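Local coordinates for protein adenosine kinase, putative (Trypanosoma brucei, PDB 3OTX) that probably catalyses the ATP-dependent, magnesium-requiring phosphorylation of adenosine to AMP, a step of purine salvage, at residues A39-E44 against A200-Q205; V175-V180 against S208-E213; V283-L288 against T323-A328. The protein carries 1 engineered substitution. All coordinates share one frame; numbering follows the deposited sequence.

Contact 1. Residues A39-E44 against A200-Q205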
loop_
_atom_site.group_PDB
_atom_site.type_symbol
_atom_site.label_atom_id
_atom_site.label_comp_id
_atom_site.label_asym_id
_atom_site.label_seq_id
_atom_site.Cartn_x
_atom_site.Cartn_y
_atom_site.Cartn_z
ATOM N N ALA A 39 -7.617 4.399 -9.572
ATOM C CA ALA A 39 -6.825 5.442 -8.906
ATOM C C ALA A 39 -5.994 6.148 -9.965
ATOM O O ALA A 39 -5.509 5.510 -10.886
ATOM C CB ALA A 39 -5.903 4.842 -7.861
ATOM N N ILE A 40 -5.858 7.465 -9.836
ATOM C CA ILE A 40 -4.975 8.266 -10.699
ATOM C C ILE A 40 -4.259 9.298 -9.834
ATOM O O ILE A 40 -4.593 9.472 -8.652
ATOM C CB ILE A 40 -5.756 9.007 -11.784
ATOM C CG1 ILE A 40 -6.782 10.004 -11.179
ATOM C CG2 ILE A 40 -6.429 8.026 -12.774
ATOM C CD1 ILE A 40 -7.285 11.065 -12.243
ATOM N N LEU A 41 -3.230 9.931 -10.402
ATOM C CA LEU A 41 -2.692 11.163 -9.855
ATOM C C LEU A 41 -3.490 12.345 -10.378
ATOM O O LEU A 41 -3.886 12.388 -11.554
ATOM C CB LEU A 41 -1.218 11.328 -10.259
ATOM C CG LEU A 41 -0.355 10.131 -9.813
ATOM C CD1 LEU A 41 1.063 10.351 -10.297
ATOM C CD2 LEU A 41 -0.376 9.938 -8.316
ATOM N N LEU A 42 -3.724 13.322 -9.499
ATOM C CA LEU A 42 -4.404 14.537 -9.911
ATOM C C LEU A 42 -3.701 15.153 -11.115
ATOM O O LEU A 42 -2.470 15.288 -11.119
ATOM C CB LEU A 42 -4.403 15.539 -8.768
ATOM C CG LEU A 42 -5.015 16.894 -9.100
ATOM C CD1 LEU A 42 -6.512 16.740 -9.102
ATOM C CD2 LEU A 42 -4.583 17.886 -8.019
ATOM N N SER A 43 -4.480 15.483 -12.140
ATOM C CA SER A 43 -3.949 16.213 -13.284
ATOM C C SER A 43 -4.806 17.432 -13.589
ATOM O O SER A 43 -5.848 17.655 -12.975
ATOM C CB SER A 43 -3.897 15.304 -14.507
ATOM O OG SER A 43 -5.199 15.096 -15.056
ATOM N N GLU A 44 -4.371 18.243 -14.559
ATOM C CA GLU A 44 -5.075 19.415 -14.960
ATOM C C GLU A 44 -6.522 19.041 -15.367
ATOM O O GLU A 44 -7.422 19.795 -15.125
ATOM C CB GLU A 44 -4.325 20.064 -16.128
ATOM C CG GLU A 44 -4.904 21.375 -16.600
ATOM C CD GLU A 44 -4.694 22.513 -15.613
ATOM O OE1 GLU A 44 -3.946 22.336 -14.616
ATOM O OE2 GLU A 44 -5.289 23.584 -15.854
ATOM N N ALA A 200 -1.395 0.114 -8.491
ATOM C CA ALA A 200 -2.379 0.547 -9.481
ATOM C C ALA A 200 -1.941 0.189 -10.866
ATOM O O ALA A 200 -0.749 0.237 -11.172
ATOM C CB ALA A 200 -2.598 2.089 -9.379
ATOM N N PRO A 201 -2.902 -0.123 -11.744
ATOM C CA PRO A 201 -2.493 -0.360 -13.108
ATOM C C PRO A 201 -1.641 0.754 -13.688
ATOM O O PRO A 201 -0.753 0.452 -14.475
ATOM C CB PRO A 201 -3.827 -0.499 -13.861
ATOM C CG PRO A 201 -4.734 -1.113 -12.821
ATOM C CD PRO A 201 -4.328 -0.449 -11.509
ATOM N N PHE A 202 -1.828 2.015 -13.288
ATOM C CA PHE A 202 -1.019 3.103 -13.880
ATOM C C PHE A 202 0.477 3.048 -13.587
ATOM O O PHE A 202 1.286 3.638 -14.307
ATOM C CB PHE A 202 -1.588 4.502 -13.597
ATOM C CG PHE A 202 -1.302 5.045 -12.219
ATOM C CD1 PHE A 202 -0.062 5.587 -11.891
ATOM C CD2 PHE A 202 -2.313 5.072 -11.268
ATOM C CE1 PHE A 202 0.172 6.113 -10.609
ATOM C CE2 PHE A 202 -2.080 5.613 -9.999
ATOM C CZ PHE A 202 -0.849 6.125 -9.668
ATOM N N ILE A 203 0.821 2.327 -12.529
ATOM C CA ILE A 203 2.219 2.117 -12.206
ATOM C C ILE A 203 2.860 1.297 -13.342
ATOM O O ILE A 203 3.933 1.661 -13.835
ATOM C CB ILE A 203 2.374 1.397 -10.839
ATOM C CG1 ILE A 203 1.896 2.301 -9.667
ATOM C CG2 ILE A 203 3.815 0.928 -10.638
ATOM C CD1 ILE A 203 2.715 3.642 -9.511
ATOM N N MET A 204 2.214 0.196 -13.736
ATOM C CA MET A 204 2.712 -0.635 -14.831
ATOM C C MET A 204 2.638 0.066 -16.193
ATOM O O MET A 204 3.488 -0.155 -17.055
ATOM C CB MET A 204 1.922 -1.945 -14.897
ATOM C CG MET A 204 2.365 -3.069 -13.927
ATOM S SD MET A 204 2.168 -2.782 -12.171
ATOM C CE MET A 204 0.356 -2.916 -12.039
ATOM N N GLN A 205 1.630 0.915 -16.384
ATOM C CA GLN A 205 1.451 1.617 -17.655
ATOM C C GLN A 205 2.456 2.748 -17.869
ATOM O O GLN A 205 3.026 2.855 -18.959
ATOM C CB GLN A 205 0.019 2.139 -17.786
ATOM C CG GLN A 205 -1.025 1.025 -17.815
ATOM C CD GLN A 205 -2.440 1.490 -17.415
ATOM O OE1 GLN A 205 -2.632 2.566 -16.829
ATOM N NE2 GLN A 205 -3.434 0.667 -17.734
HETATM O O HOH W 1 -4.609 2.791 -12.510
#
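The phenyl ring of Phe202 reaches from the first turn of helix 201-206 to the backbone of Ala39 and Ile40 and the side chain of Leu41. Its first torsion (chi1 79°) sets CG between the backbone N and the carbonyl carbon, and the ring leaves the helix heading for the strand. Beyond CB and CG the ring atoms do the close touching. On one flank CD2 lies 3.2 Å from Ala39 O, which sits at the ring edge and near its plane, a placement that would suit the slightly positive ring hydrogens. CE2 shares that oxygen at 3.5 Å and also comes within 4.0 Å of Ile40 CA, while the methyl of Ala39 adds a looser touch, its CB 4.4 Å from CE2.

Strand 39-41 is an edge strand of the five-stranded lid sheet of this PfkB-family kinase, joined by backbone hydrogen bonds to strand 133-141, and the helix belongs to the large alpha/beta domain; the ring therefore spans the two parts of the fold beside the adenosine site. Phe171, an adenosine-binding residue, is about 4 Å from Phe202, measured between side chains.

At the far end, CZ lies 4.0 Å from Leu41 CG, and CE1 approaches the same branching carbon. Leu41 CD2 rests 4.1 Å from CZ, and the two side chains cross at about a right angle. Leu41 CD2 also faces the adenine of the bound bis(adenosine)-5'-pentaphosphate, so one methyl serves both the ring and the ligand. A water supplies the polar link alongside this apolar patch: it donates to Ala39 O and accepts from Phe202 N at 3.0 Å, tying a lid carbonyl to an amide of the helix's first turn.

Contact 2. Residues V175-V180 against S208-E213; sequences VDVNHV and SAQLGE
Val177 directs its CB toward helix 208-214, and its forked side chain settles between Gln210 and Glu213, residues three apart along that helix. With CG2 anti to the backbone N and CG1 between N and the carbonyl carbon (chi1 72°), the two methyls take different partners. CG2 lies against the helix backbone, 3.7 Å from Gln210 O and 4.0 Å from Gln210 CB, and CG1 comes 3.6 Å from Glu213 OE2.

Gln210 bends sharply at its second torsion (94°), which carries the amide off while CG stays 4.0 Å from Val177 CB. Glu213 instead runs extended beyond CG, crosses Val177 at about a right angle and offers OE1 to a water at 2.7 Å; the same water donates to Asn178 OD1, bridging the helices on their exposed side. Just before Val177, Asp176 is the N-cap of helix 177-189: its OD1 accepts from Asn178 N at 2.9 Å, met from above the carboxylate plane, and its CB covers a face of the His179 ring.

Helix 177-189 follows strand 165-169 and helix 208-214 precedes strand 220-224, with strand 193-197 between them, an adjacency typical of successive beta-alpha-beta crossovers in the ribokinase-like fold.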
loop_
_atom_site.group_PDB
_atom_site.type_symbol
_atom_site.label_atom_id
_atom_site.label_comp_id
_atom_site.label_asym_id
_atom_site.label_seq_id
_atom_site.Cartn_x
_atom_site.Cartn_y
_atom_site.Cartn_z
ATOM N N VAL A 175 7.651 9.128 -7.257
ATOM C CA VAL A 175 8.354 10.196 -6.539
ATOM C C VAL A 175 9.829 10.150 -6.959
ATOM O O VAL A 175 10.215 10.834 -7.919
ATOM C CB VAL A 175 8.123 10.116 -5.020
ATOM C CG1 VAL A 175 8.924 11.226 -4.294
ATOM C CG2 VAL A 175 6.583 10.230 -4.714
ATOM N N ASP A 176 10.624 9.292 -6.329
ATOM C CA ASP A 176 12.015 9.114 -6.761
ATOM C C ASP A 176 12.418 7.667 -6.581
ATOM O O ASP A 176 12.520 7.174 -5.456
ATOM C CB ASP A 176 12.945 10.021 -5.942
ATOM C CG ASP A 176 14.353 10.072 -6.491
ATOM O OD1 ASP A 176 14.767 9.189 -7.270
ATOM O OD2 ASP A 176 15.074 11.039 -6.134
ATOM N N VAL A 177 12.675 7.006 -7.689
ATOM C CA VAL A 177 13.061 5.591 -7.667
ATOM C C VAL A 177 14.304 5.343 -6.826
ATOM O O VAL A 177 14.429 4.294 -6.188
ATOM C CB VAL A 177 13.252 5.039 -9.106
ATOM C CG1 VAL A 177 14.545 5.586 -9.782
ATOM C CG2 VAL A 177 13.244 3.484 -9.124
ATOM N N ASN A 178 15.209 6.320 -6.815
ATOM C CA ASN A 178 16.407 6.220 -6.007
ATOM C C ASN A 178 16.135 6.074 -4.504
ATOM O O ASN A 178 16.926 5.416 -3.804
ATOM C CB ASN A 178 17.346 7.363 -6.337
ATOM C CG ASN A 178 17.909 7.239 -7.739
ATOM O OD1 ASN A 178 18.241 6.148 -8.204
ATOM N ND2 ASN A 178 18.000 8.363 -8.431
ATOM N N HIS A 179 15.033 6.646 -4.001
ATOM C CA HIS A 179 14.702 6.446 -2.581
ATOM C C HIS A 179 14.380 4.982 -2.330
ATOM O O HIS A 179 14.773 4.401 -1.316
ATOM C CB HIS A 179 13.471 7.264 -2.182
ATOM C CG HIS A 179 13.639 8.743 -2.341
ATOM N ND1 HIS A 179 14.855 9.336 -2.598
ATOM C CD2 HIS A 179 12.730 9.749 -2.267
ATOM C CE1 HIS A 179 14.687 10.647 -2.684
ATOM N NE2 HIS A 179 13.403 10.922 -2.500
ATOM N N VAL A 180 13.663 4.373 -3.262
ATOM C CA VAL A 180 13.299 2.971 -3.181
ATOM C C VAL A 180 14.551 2.128 -3.251
ATOM O O VAL A 180 14.697 1.197 -2.443
ATOM C CB VAL A 180 12.345 2.569 -4.321
ATOM C CG1 VAL A 180 11.768 1.185 -4.043
ATOM C CG2 VAL A 180 11.169 3.578 -4.411
ATOM N N SER A 208 6.828 1.937 -15.617
ATOM C CA SER A 208 7.384 0.611 -15.814
ATOM C C SER A 208 8.918 0.633 -15.722
ATOM O O SER A 208 9.490 -0.332 -15.252
ATOM C CB SER A 208 6.906 -0.018 -17.121
ATOM O OG SER A 208 7.390 0.691 -18.246
ATOM N N ALA A 209 9.566 1.731 -16.129
ATOM C CA ALA A 209 11.036 1.793 -16.034
ATOM C C ALA A 209 11.451 1.759 -14.573
ATOM O O ALA A 209 12.381 1.010 -14.193
ATOM C CB ALA A 209 11.600 3.036 -16.733
ATOM N N GLN A 210 10.763 2.557 -13.762
ATOM C CA GLN A 210 11.029 2.609 -12.316
ATOM C C GLN A 210 10.749 1.257 -11.666
ATOM O O GLN A 210 11.532 0.751 -10.858
ATOM C CB GLN A 210 10.159 3.676 -11.655
ATOM C CG GLN A 210 10.559 5.097 -12.086
ATOM C CD GLN A 210 9.741 5.619 -13.257
ATOM O OE1 GLN A 210 9.287 4.873 -14.129
ATOM N NE2 GLN A 210 9.547 6.917 -13.272
ATOM N N LEU A 211 9.593 0.683 -11.999
ATOM C CA LEU A 211 9.260 -0.636 -11.490
ATOM C C LEU A 211 10.329 -1.655 -11.891
ATOM O O LEU A 211 10.759 -2.473 -11.064
ATOM C CB LEU A 211 7.870 -1.067 -12.014
ATOM C CG LEU A 211 7.367 -2.439 -11.569
ATOM C CD1 LEU A 211 7.274 -2.563 -10.053
ATOM C CD2 LEU A 211 5.973 -2.742 -12.217
ATOM N N GLY A 212 10.782 -1.588 -13.133
ATOM C CA GLY A 212 11.821 -2.512 -13.605
ATOM C C GLY A 212 13.137 -2.402 -12.844
ATOM O O GLY A 212 13.839 -3.402 -12.681
ATOM N N GLU A 213 13.482 -1.196 -12.409
ATOM C CA GLU A 213 14.707 -0.989 -11.632
ATOM C C GLU A 213 14.634 -1.701 -10.280
ATOM O O GLU A 213 15.645 -2.205 -9.772
ATOM C CB GLU A 213 14.979 0.494 -11.400
ATOM C CG GLU A 213 15.629 1.197 -12.555
ATOM C CD GLU A 213 16.341 2.452 -12.119
ATOM O OE1 GLU A 213 17.389 2.338 -11.448
ATOM O OE2 GLU A 213 15.866 3.546 -12.469
HETATM O O HOH W 2 18.890 4.385 -10.562
#

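Contact 3. Residues V283-L288 against T323-A328. With AP5 (bis(adenosine)-5'-pentaphosphate), chain C.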
loop_
_atom_site.group_PDB
_atom_site.type_symbol
_atom_site.label_atom_id
_atom_site.label_comp_id
_atom_site.label_asym_id
_atom_site.label_seq_id
_atom_site.Cartn_x
_atom_site.Cartn_y
_atom_site.Cartn_z
ATOM N N VAL A 283 -5.133 -19.813 -1.553
ATOM C CA VAL A 283 -5.567 -19.696 -0.179
ATOM C C VAL A 283 -7.006 -19.167 -0.154
ATOM O O VAL A 283 -7.243 -18.003 -0.508
ATOM C CB VAL A 283 -4.664 -18.707 0.581
ATOM C CG1 VAL A 283 -5.028 -18.652 2.049
ATOM C CG2 VAL A 283 -3.185 -19.066 0.398
ATOM N N PRO A 284 -7.966 -19.994 0.287
ATOM C CA PRO A 284 -9.380 -19.574 0.239
ATOM C C PRO A 284 -9.667 -18.380 1.117
ATOM O O PRO A 284 -9.058 -18.196 2.179
ATOM C CB PRO A 284 -10.144 -20.785 0.750
ATOM C CG PRO A 284 -9.227 -21.940 0.582
ATOM C CD PRO A 284 -7.829 -21.432 0.599
ATOM N N VAL A 285 -10.588 -17.560 0.650
ATOM C CA VAL A 285 -11.042 -16.416 1.432
ATOM C C VAL A 285 -12.301 -16.877 2.183
ATOM O O VAL A 285 -13.250 -17.397 1.562
ATOM C CB VAL A 285 -11.369 -15.231 0.499
ATOM C CG1 VAL A 285 -12.157 -14.152 1.245
ATOM C CG2 VAL A 285 -10.107 -14.663 -0.091
ATOM N N PRO A 286 -12.333 -16.696 3.522
ATOM C CA PRO A 286 -13.504 -17.152 4.276
ATOM C C PRO A 286 -14.804 -16.482 3.804
ATOM O O PRO A 286 -14.811 -15.296 3.487
ATOM C CB PRO A 286 -13.170 -16.762 5.728
ATOM C CG PRO A 286 -11.705 -16.621 5.756
ATOM C CD PRO A 286 -11.322 -16.083 4.393
ATOM N N GLN A 287 -15.873 -17.254 3.725
ATOM C CA GLN A 287 -17.178 -16.741 3.326
ATOM C C GLN A 287 -17.571 -15.569 4.218
ATOM O O GLN A 287 -17.364 -15.615 5.441
ATOM C CB GLN A 287 -18.210 -17.862 3.438
ATOM C CG GLN A 287 -19.554 -17.559 2.811
ATOM C CD GLN A 287 -20.457 -16.734 3.715
ATOM O OE1 GLN A 287 -21.280 -15.954 3.236
ATOM N NE2 GLN A 287 -20.298 -16.894 5.030
ATOM N N LEU A 288 -18.111 -14.518 3.601
ATOM C CA LEU A 288 -18.580 -13.339 4.326
ATOM C C LEU A 288 -19.891 -12.893 3.695
ATOM O O LEU A 288 -19.969 -12.774 2.470
ATOM C CB LEU A 288 -17.533 -12.210 4.269
ATOM C CG LEU A 288 -17.775 -10.897 5.032
ATOM C CD1 LEU A 288 -17.919 -11.119 6.549
ATOM C CD2 LEU A 288 -16.640 -9.888 4.738
ATOM N N THR A 323 -3.934 -14.303 7.536
ATOM C CA THR A 323 -3.984 -13.127 8.417
ATOM C C THR A 323 -4.424 -11.875 7.631
ATOM O O THR A 323 -5.250 -11.081 8.124
ATOM C CB THR A 323 -2.627 -12.901 9.103
ATOM O OG1 THR A 323 -2.240 -14.105 9.771
ATOM C CG2 THR A 323 -2.733 -11.767 10.131
ATOM N N GLY A 324 -3.913 -11.735 6.416
ATOM C CA GLY A 324 -4.313 -10.636 5.542
ATOM C C GLY A 324 -5.800 -10.730 5.224
ATOM O O GLY A 324 -6.467 -9.702 5.119
ATOM N N HIS A 325 -6.325 -11.946 5.043
ATOM C CA HIS A 325 -7.776 -12.073 4.813
ATOM C C HIS A 325 -8.552 -11.602 6.032
ATOM O O HIS A 325 -9.579 -10.941 5.901
ATOM C CB HIS A 325 -8.188 -13.507 4.501
ATOM C CG HIS A 325 -7.610 -14.038 3.239
ATOM N ND1 HIS A 325 -7.569 -15.391 2.979
ATOM C CD2 HIS A 325 -7.056 -13.420 2.166
ATOM C CE1 HIS A 325 -7.004 -15.584 1.797
ATOM N NE2 HIS A 325 -6.691 -14.406 1.284
ATOM N N TYR A 326 -8.056 -11.943 7.218
ATOM C CA TYR A 326 -8.723 -11.532 8.432
ATOM C C TYR A 326 -8.800 -9.982 8.518
ATOM O O TYR A 326 -9.877 -9.404 8.739
ATOM C CB TYR A 326 -8.004 -12.121 9.667
ATOM C CG TYR A 326 -8.483 -11.430 10.903
ATOM C CD1 TYR A 326 -9.739 -11.707 11.450
ATOM C CD2 TYR A 326 -7.711 -10.438 11.479
ATOM C CE1 TYR A 326 -10.202 -11.020 12.591
ATOM C CE2 TYR A 326 -8.162 -9.731 12.595
ATOM C CZ TYR A 326 -9.399 -10.032 13.135
ATOM O OH TYR A 326 -9.807 -9.324 14.239
ATOM N N THR A 327 -7.653 -9.334 8.385
ATOM C CA THR A 327 -7.605 -7.892 8.498
ATOM C C THR A 327 -8.414 -7.208 7.396
ATOM O O THR A 327 -9.138 -6.252 7.671
ATOM C CB THR A 327 -6.166 -7.336 8.576
ATOM O OG1 THR A 327 -5.380 -7.870 7.531
ATOM C CG2 THR A 327 -5.510 -7.745 9.906
ATOM N N ALA A 328 -8.319 -7.715 6.170
ATOM C CA ALA A 328 -9.113 -7.135 5.068
ATOM C C ALA A 328 -10.610 -7.258 5.353
ATOM O O ALA A 328 -11.371 -6.286 5.185
ATOM C CB ALA A 328 -8.752 -7.801 3.741
HETATM P PA AP5 C . -9.108 -7.363 -3.054
HETATM O O1A AP5 C . -10.453 -6.885 -3.593
HETATM O O2A AP5 C . -8.399 -8.357 -3.951
HETATM O O3A AP5 C . -8.064 -6.166 -2.791
HETATM P PB AP5 C . -7.857 -4.844 -3.694
HETATM O O1B AP5 C . -8.406 -4.999 -5.079
HETATM O O2B AP5 C . -6.424 -4.463 -3.559
HETATM O O3B AP5 C . -8.779 -3.846 -2.864
HETATM P PG AP5 C . -9.472 -2.455 -3.211
HETATM O O1G AP5 C . -10.650 -2.322 -2.296
HETATM O O2G AP5 C . -9.962 -2.328 -4.636
HETATM O O3G AP5 C . -8.347 -1.482 -2.769
HETATM P PD AP5 C . -8.281 0.133 -2.807
HETATM O O1D AP5 C . -9.529 0.788 -3.371
HETATM O O2D AP5 C . -6.954 0.452 -3.436
HETATM O O3D AP5 C . -8.290 0.465 -1.232
HETATM P PE AP5 C . -6.998 0.517 -0.266
HETATM O O1E AP5 C . -6.056 -0.598 -0.624
HETATM O O2E AP5 C . -7.469 0.614 1.183
HETATM O O5F AP5 C . -9.356 -7.910 -1.567
HETATM C C5F AP5 C . -8.258 -8.270 -0.728
HETATM C C4F AP5 C . -8.743 -9.241 0.320
HETATM O O4F AP5 C . -9.861 -8.684 1.024
HETATM C C3F AP5 C . -9.300 -10.550 -0.233
HETATM O O3F AP5 C . -8.256 -11.476 -0.408
HETATM C C2F AP5 C . -10.329 -10.947 0.787
HETATM O O2F AP5 C . -9.701 -11.568 1.881
HETATM C C1F AP5 C . -10.863 -9.594 1.268
HETATM N N9A AP5 C . -12.071 -9.133 0.526
HETATM C C8A AP5 C . -12.138 -8.085 -0.397
HETATM N N7A AP5 C . -13.429 -7.986 -0.816
HETATM C C5A AP5 C . -14.169 -8.923 -0.176
HETATM C C6A AP5 C . -15.508 -9.243 -0.180
HETATM N N6A AP5 C . -16.406 -8.515 -0.850
HETATM N N1A AP5 C . -15.948 -10.268 0.623
HETATM C C2A AP5 C . -15.089 -10.970 1.454
HETATM N N3A AP5 C . -13.753 -10.631 1.458
HETATM C C4A AP5 C . -13.307 -9.622 0.684
HETATM O O5J AP5 C . -6.270 1.906 -0.688
HETATM C C5J AP5 C . -6.951 3.137 -0.517
HETATM C C4J AP5 C . -5.859 4.144 -0.198
HETATM O O4J AP5 C . -5.072 4.425 -1.367
HETATM C C3J AP5 C . -6.390 5.524 0.202
HETATM O O3J AP5 C . -6.235 5.654 1.616
HETATM C C2J AP5 C . -5.538 6.520 -0.600
HETATM O O2J AP5 C . -5.023 7.591 0.183
HETATM C C1J AP5 C . -4.420 5.642 -1.105
HETATM N N9B AP5 C . -3.763 6.160 -2.314
HETATM C C8B AP5 C . -4.390 6.429 -3.501
HETATM N N7B AP5 C . -3.447 6.930 -4.341
HETATM C C5B AP5 C . -2.243 6.971 -3.688
HETATM C C6B AP5 C . -0.961 7.379 -4.077
HETATM N N6B AP5 C . -0.681 7.936 -5.266
HETATM N N1B AP5 C . 0.009 7.302 -3.115
HETATM C C2B AP5 C . -0.176 6.760 -1.864
HETATM N N3B AP5 C . -1.448 6.401 -1.468
HETATM C C4B AP5 C . -2.446 6.478 -2.398
#
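The imidazole of His325 meets residues 283-288, a strand end and the loop after it. Val285 CG2 sits over one ring face, 3.8 Å from the centroid and 14° off the normal, a CH-pi contact displaced toward the rim. At the ring edge, near its plane, Val283 O is 3.3 Å from CE1, and Val283 CG1 packs on the same carbon at 3.7 Å. NE2 hydrogen-bonds to Thr272 OG1, which should fix the ring's rotation.

CD2 faces the ligand: AP5 O2F, a ribose hydroxyl, is 3.2 Å away. Val285 CG1 touches the same ribose, while CG2, on the imidazole, is also near O2F. Leu288 CD2 reaches adenine C2A at 3.8 Å, while Ala328 CB lies 3.1 Å from AP5 O4F, so loop and helix both line the ADP site.

Packing slackens toward solvent. Exposed Pro286 touches with CD, 4.1 Å from His325 CB and ND1; Pro284 directs its CB away from the helix, though its O stays 3.3 Å from His325 ND1.

Val283 ends the edge strand 279-283 of the large sheet, paired by backbone bonds with Thr272 of strand 270-276; Thr323 and Thr327 of helix 317-332 pack on helices 300-311 and 66-76.

None of the three is a fully buried core contact: contacts 1 and 2 lie at the surface, and contact 3 is partly buried. Contacts 1 and 2 use the consecutive helices 201-206 and 208-214 and meet where Met204 SD packs 3.8 Å from Leu211 CD2. Contact 3 is remote, its centre about 28 and 31 Å from theirs. Contacts 1 and 3 border opposite ends of the same ligand, one the adenosine site through Leu41, with Phe202 packed behind it, the other the ADP site through His325, Val285, Leu288 and Ala328. Contact 2 joins two helices away from the ligand, one valine set among carbon and oxygen atoms of a glutamine and a glutamate, with a water bridge.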